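Local coordinates for protein putative Nitroreductase (Anabaena variabilis ATCC 29413, PDB 3EO7) that binds flavin mononucleotide and probably works as an oxidoreductase of the nitroreductase family, with two nitroreductase-like regions in one chain, at residues Phe170-Tyr182 and Pro266-Thr278. Numbering follows the deposited sequence.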
# COMPACT_ATOMS: atom_id res chain seq x y z
N PHE A 170 -3.57 -1.53 15.38
CA PHE A 170 -3.06 -0.17 15.52
C PHE A 170 -1.78 -0.03 16.33
O PHE A 170 -0.85 0.65 15.90
CB PHE A 170 -4.12 0.74 16.12
CG PHE A 170 -5.45 0.66 15.42
CD1 PHE A 170 -5.58 0.95 14.04
CD2 PHE A 170 -6.58 0.29 16.12
CE1 PHE A 170 -6.81 0.86 13.42
CE2 PHE A 170 -7.80 0.20 15.48
CZ PHE A 170 -7.90 0.48 14.14
N TYR A 171 -1.76 -0.68 17.49
CA TYR A 171 -0.63 -0.52 18.38
C TYR A 171 0.69 -1.00 17.80
O TYR A 171 1.75 -0.55 18.23
CB TYR A 171 -0.90 -1.18 19.72
CG TYR A 171 0.13 -0.82 20.77
CD1 TYR A 171 0.22 0.48 21.25
CD2 TYR A 171 0.99 -1.77 21.28
CE1 TYR A 171 1.14 0.83 22.21
CE2 TYR A 171 1.91 -1.42 22.25
CZ TYR A 171 1.96 -0.13 22.71
OH TYR A 171 2.88 0.25 23.66
N ARG A 172 0.64 -1.95 16.86
CA ARG A 172 1.87 -2.43 16.26
C ARG A 172 2.72 -1.26 15.70
O ARG A 172 3.95 -1.27 15.84
CB ARG A 172 1.57 -3.46 15.17
CG ARG A 172 1.05 -4.78 15.70
CD ARG A 172 0.92 -5.73 14.52
NE ARG A 172 0.31 -6.96 14.95
CZ ARG A 172 -0.13 -7.91 14.13
NH1 ARG A 172 0.01 -7.75 12.82
NH2 ARG A 172 -0.73 -9.00 14.63
N SER A 173 2.05 -0.27 15.10
CA SER A 173 2.74 0.91 14.57
C SER A 173 2.75 2.04 15.59
O SER A 173 3.76 2.72 15.73
CB SER A 173 2.10 1.37 13.26
OG SER A 173 2.30 0.42 12.25
N ALA A 174 1.65 2.22 16.31
CA ALA A 174 1.53 3.34 17.28
C ALA A 174 2.58 3.25 18.40
O ALA A 174 2.96 4.26 19.00
CB ALA A 174 0.09 3.44 17.86
N TRP A 175 2.98 2.03 18.72
CA TRP A 175 4.03 1.79 19.71
C TRP A 175 5.23 2.67 19.37
O TRP A 175 5.84 3.25 20.27
CB TRP A 175 4.38 0.30 19.77
CG TRP A 175 5.64 0.03 20.55
CD1 TRP A 175 5.76 -0.02 21.89
CD2 TRP A 175 6.95 -0.17 20.01
NE1 TRP A 175 7.08 -0.24 22.24
CE2 TRP A 175 7.83 -0.34 21.10
CE3 TRP A 175 7.46 -0.23 18.72
CZ2 TRP A 175 9.18 -0.59 20.92
CZ3 TRP A 175 8.81 -0.47 18.55
CH2 TRP A 175 9.65 -0.65 19.63
N ARG A 176 5.54 2.80 18.08
CA ARG A 176 6.63 3.67 17.66
C ARG A 176 6.21 5.07 17.25
O ARG A 176 6.83 6.06 17.67
CB ARG A 176 7.40 3.05 16.50
CG ARG A 176 8.50 4.01 15.99
CD ARG A 176 9.47 3.34 15.10
NE ARG A 176 10.35 4.34 14.48
CZ ARG A 176 11.42 4.06 13.75
NH1 ARG A 176 11.82 2.80 13.57
NH2 ARG A 176 12.12 5.06 13.21
N TYR A 177 5.17 5.17 16.42
CA TYR A 177 4.81 6.45 15.77
C TYR A 177 3.70 7.25 16.44
O TYR A 177 3.38 8.37 16.02
CB TYR A 177 4.42 6.17 14.32
CG TYR A 177 5.58 5.58 13.51
CD1 TYR A 177 6.66 6.37 13.14
CD2 TYR A 177 5.56 4.26 13.09
CE1 TYR A 177 7.72 5.83 12.42
CE2 TYR A 177 6.60 3.73 12.38
CZ TYR A 177 7.67 4.51 12.04
OH TYR A 177 8.69 3.93 11.32
N GLU A 178 3.15 6.69 17.50
CA GLU A 178 2.06 7.34 18.23
C GLU A 178 0.98 7.73 17.23
O GLU A 178 0.64 6.91 16.37
CB GLU A 178 2.61 8.49 19.06
CG GLU A 178 3.63 7.99 20.11
CD GLU A 178 4.12 9.09 21.07
OE1 GLU A 178 4.76 10.05 20.62
OE2 GLU A 178 3.88 8.95 22.27
N ASP A 179 0.43 8.95 17.31
CA ASP A 179 -0.69 9.30 16.41
C ASP A 179 -0.31 9.30 14.93
O ASP A 179 -1.16 9.08 14.07
CB ASP A 179 -1.31 10.63 16.79
CG ASP A 179 -2.05 10.58 18.11
OD1 ASP A 179 -2.64 9.53 18.47
OD2 ASP A 179 -2.01 11.63 18.78
N ARG A 180 0.98 9.52 14.62
CA ARG A 180 1.44 9.51 13.21
C ARG A 180 1.33 8.13 12.59
O ARG A 180 1.44 7.97 11.39
CB ARG A 180 2.90 9.95 13.12
CG ARG A 180 3.18 11.34 13.65
CD ARG A 180 4.53 11.84 13.19
NE ARG A 180 4.73 13.26 13.49
CZ ARG A 180 5.26 13.76 14.60
NH1 ARG A 180 5.65 12.97 15.59
NH2 ARG A 180 5.41 15.07 14.72
N ALA A 181 1.16 7.10 13.44
CA ALA A 181 1.03 5.73 12.96
C ALA A 181 -0.07 5.54 11.93
O ALA A 181 0.05 4.64 11.11
CB ALA A 181 0.83 4.72 14.12
N TYR A 182 -1.16 6.31 11.97
CA TYR A 182 -2.23 6.09 11.00
C TYR A 182 -1.76 6.26 9.56
O TYR A 182 -2.15 5.46 8.70
CB TYR A 182 -3.47 6.93 11.29
CG TYR A 182 -4.74 6.31 10.78
CD1 TYR A 182 -5.27 5.16 11.39
CD2 TYR A 182 -5.46 6.87 9.72
CE1 TYR A 182 -6.45 4.59 10.95
CE2 TYR A 182 -6.67 6.30 9.30
CZ TYR A 182 -7.16 5.18 9.91
OH TYR A 182 -8.35 4.66 9.48
N PRO A 266 -6.77 15.13 22.66
CA PRO A 266 -5.38 15.09 23.15
C PRO A 266 -4.44 14.20 22.36
O PRO A 266 -4.85 13.20 21.78
CB PRO A 266 -5.53 14.56 24.56
CG PRO A 266 -6.90 15.04 24.98
CD PRO A 266 -7.73 14.85 23.74
N ASP A 267 -3.16 14.58 22.34
CA ASP A 267 -2.19 13.74 21.69
C ASP A 267 -2.27 12.36 22.31
O ASP A 267 -2.42 12.23 23.53
CB ASP A 267 -0.76 14.26 21.93
CG ASP A 267 -0.43 15.51 21.17
OD1 ASP A 267 -1.08 15.86 20.16
OD2 ASP A 267 0.55 16.16 21.58
N GLY A 268 -2.12 11.34 21.47
CA GLY A 268 -2.19 9.94 21.92
C GLY A 268 -3.57 9.34 21.75
O GLY A 268 -3.71 8.13 21.73
N GLU A 269 -4.58 10.21 21.65
CA GLU A 269 -5.95 9.76 21.50
C GLU A 269 -6.48 10.01 20.10
O GLU A 269 -7.57 9.58 19.74
CB GLU A 269 -6.79 10.53 22.51
CG GLU A 269 -6.36 10.28 23.98
CD GLU A 269 -7.08 11.09 25.01
OE1 GLU A 269 -8.03 11.79 24.68
OE2 GLU A 269 -6.66 11.06 26.21
N LEU A 270 -5.69 10.69 19.26
CA LEU A 270 -6.13 11.09 17.96
C LEU A 270 -6.22 9.97 16.93
O LEU A 270 -7.15 9.97 16.11
CB LEU A 270 -5.23 12.22 17.46
CG LEU A 270 -5.57 12.82 16.11
CD1 LEU A 270 -6.91 13.49 16.10
CD2 LEU A 270 -4.42 13.81 15.73
N LEU A 271 -5.29 9.03 16.95
CA LEU A 271 -5.32 7.91 15.99
C LEU A 271 -6.64 7.12 16.10
O LEU A 271 -7.32 6.93 15.09
CB LEU A 271 -4.15 6.94 16.25
CG LEU A 271 -4.02 5.80 15.22
CD1 LEU A 271 -2.57 5.34 15.09
CD2 LEU A 271 -4.93 4.62 15.52
N LYS A 272 -7.01 6.68 17.29
CA LYS A 272 -8.24 5.88 17.42
C LYS A 272 -9.48 6.73 17.16
O LYS A 272 -10.44 6.26 16.52
CB LYS A 272 -8.32 5.12 18.74
CG LYS A 272 -7.25 4.04 18.84
CD LYS A 272 -7.42 3.15 20.07
CE LYS A 272 -6.24 2.21 20.27
NZ LYS A 272 -6.45 1.24 21.33
N TYR A 273 -9.46 7.97 17.66
CA TYR A 273 -10.53 8.89 17.35
C TYR A 273 -10.70 8.96 15.82
O TYR A 273 -11.81 8.78 15.28
CB TYR A 273 -10.26 10.28 17.94
CG TYR A 273 -11.41 11.24 17.65
CD1 TYR A 273 -11.44 11.97 16.46
CD2 TYR A 273 -12.44 11.42 18.56
CE1 TYR A 273 -12.49 12.81 16.18
CE2 TYR A 273 -13.47 12.28 18.29
CZ TYR A 273 -13.52 12.96 17.06
OH TYR A 273 -14.55 13.84 16.78
N PHE A 274 -9.60 9.17 15.11
CA PHE A 274 -9.68 9.33 13.66
C PHE A 274 -10.21 8.08 12.95
O PHE A 274 -11.09 8.18 12.08
CB PHE A 274 -8.33 9.77 13.11
CG PHE A 274 -8.35 10.12 11.66
CD1 PHE A 274 -9.28 11.01 11.15
CD2 PHE A 274 -7.38 9.62 10.81
CE1 PHE A 274 -9.28 11.35 9.79
CE2 PHE A 274 -7.36 9.99 9.46
CZ PHE A 274 -8.33 10.83 8.95
N HIS A 275 -9.75 6.92 13.38
CA HIS A 275 -10.23 5.68 12.76
C HIS A 275 -11.73 5.50 12.99
O HIS A 275 -12.46 5.15 12.08
CB HIS A 275 -9.49 4.44 13.26
CG HIS A 275 -9.90 3.21 12.53
ND1 HIS A 275 -9.48 2.94 11.25
CD2 HIS A 275 -10.78 2.23 12.86
CE1 HIS A 275 -10.07 1.84 10.82
NE2 HIS A 275 -10.84 1.37 11.79
N HIS A 276 -12.19 5.78 14.21
CA HIS A 276 -13.60 5.64 14.51
C HIS A 276 -14.47 6.77 13.98
O HIS A 276 -15.69 6.66 14.01
CB HIS A 276 -13.82 5.46 16.00
CG HIS A 276 -13.43 4.10 16.47
ND1 HIS A 276 -14.36 3.15 16.86
CD2 HIS A 276 -12.22 3.50 16.56
CE1 HIS A 276 -13.73 2.04 17.21
NE2 HIS A 276 -12.43 2.21 17.01
N HIS A 277 -13.84 7.82 13.46
CA HIS A 277 -14.56 8.93 12.87
C HIS A 277 -14.35 9.02 11.35
O HIS A 277 -14.51 10.08 10.74
CB HIS A 277 -14.22 10.23 13.58
CG HIS A 277 -14.80 10.32 14.95
ND1 HIS A 277 -14.30 9.58 16.01
CD2 HIS A 277 -15.84 11.03 15.45
CE1 HIS A 277 -15.01 9.84 17.09
NE2 HIS A 277 -15.94 10.72 16.79
N THR A 278 -13.94 7.90 10.75
CA THR A 278 -13.86 7.77 9.31
C THR A 278 -14.65 6.54 8.87
O THR A 278 -14.49 6.04 7.75
CB THR A 278 -12.42 7.68 8.78
OG1 THR A 278 -11.66 6.73 9.52
CG2 THR A 278 -11.74 9.07 8.84
O HOH W 1 -1.02 13.97 17.89
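A knob-into-hole contact, flanked by an aromatic cluster, packs helix 270-276 against the bend between helices 170-177 and 181-202. The knob is Leu-271: CD1 lies 3.6 Å from Ala-181 CB, with Ala-174 the second small wall that leaves room, while CD2 rests against the Phe-170 ring and CG faces Tyr-182. With CG anti to the backbone N (chi1 -153°), the Tyr-182 side chain crosses that of His-275, and its OH shares a hydrogen bond of 2.7 Å with His-275 ND1, at the imidazole edge. The CZ edge of Phe-170 points at one face of that imidazole, planes at 55°. Phe-274 CD2 meets Tyr-182 CD2. Asp-179 grips the start of helix 270-276: OD2 takes the Gly-268 N-H at 2.7 Å, on its syn side, and OD1 takes that of Leu-271 from above the carboxylate plane. Glycine suits its positive phi, where a CB would jam against the carbonyl O of Asp-267. A water bridges OD2 to Asp-267, which is salt-bridged to Arg-16. An alanine in place of Asp-179 would probably leave both N-H groups without this acceptor and free the 266-270 turn to shift. The whole is knobs-into-holes packing beside an aromatic cluster, with a turn carboxylate holding a neighbouring helix start.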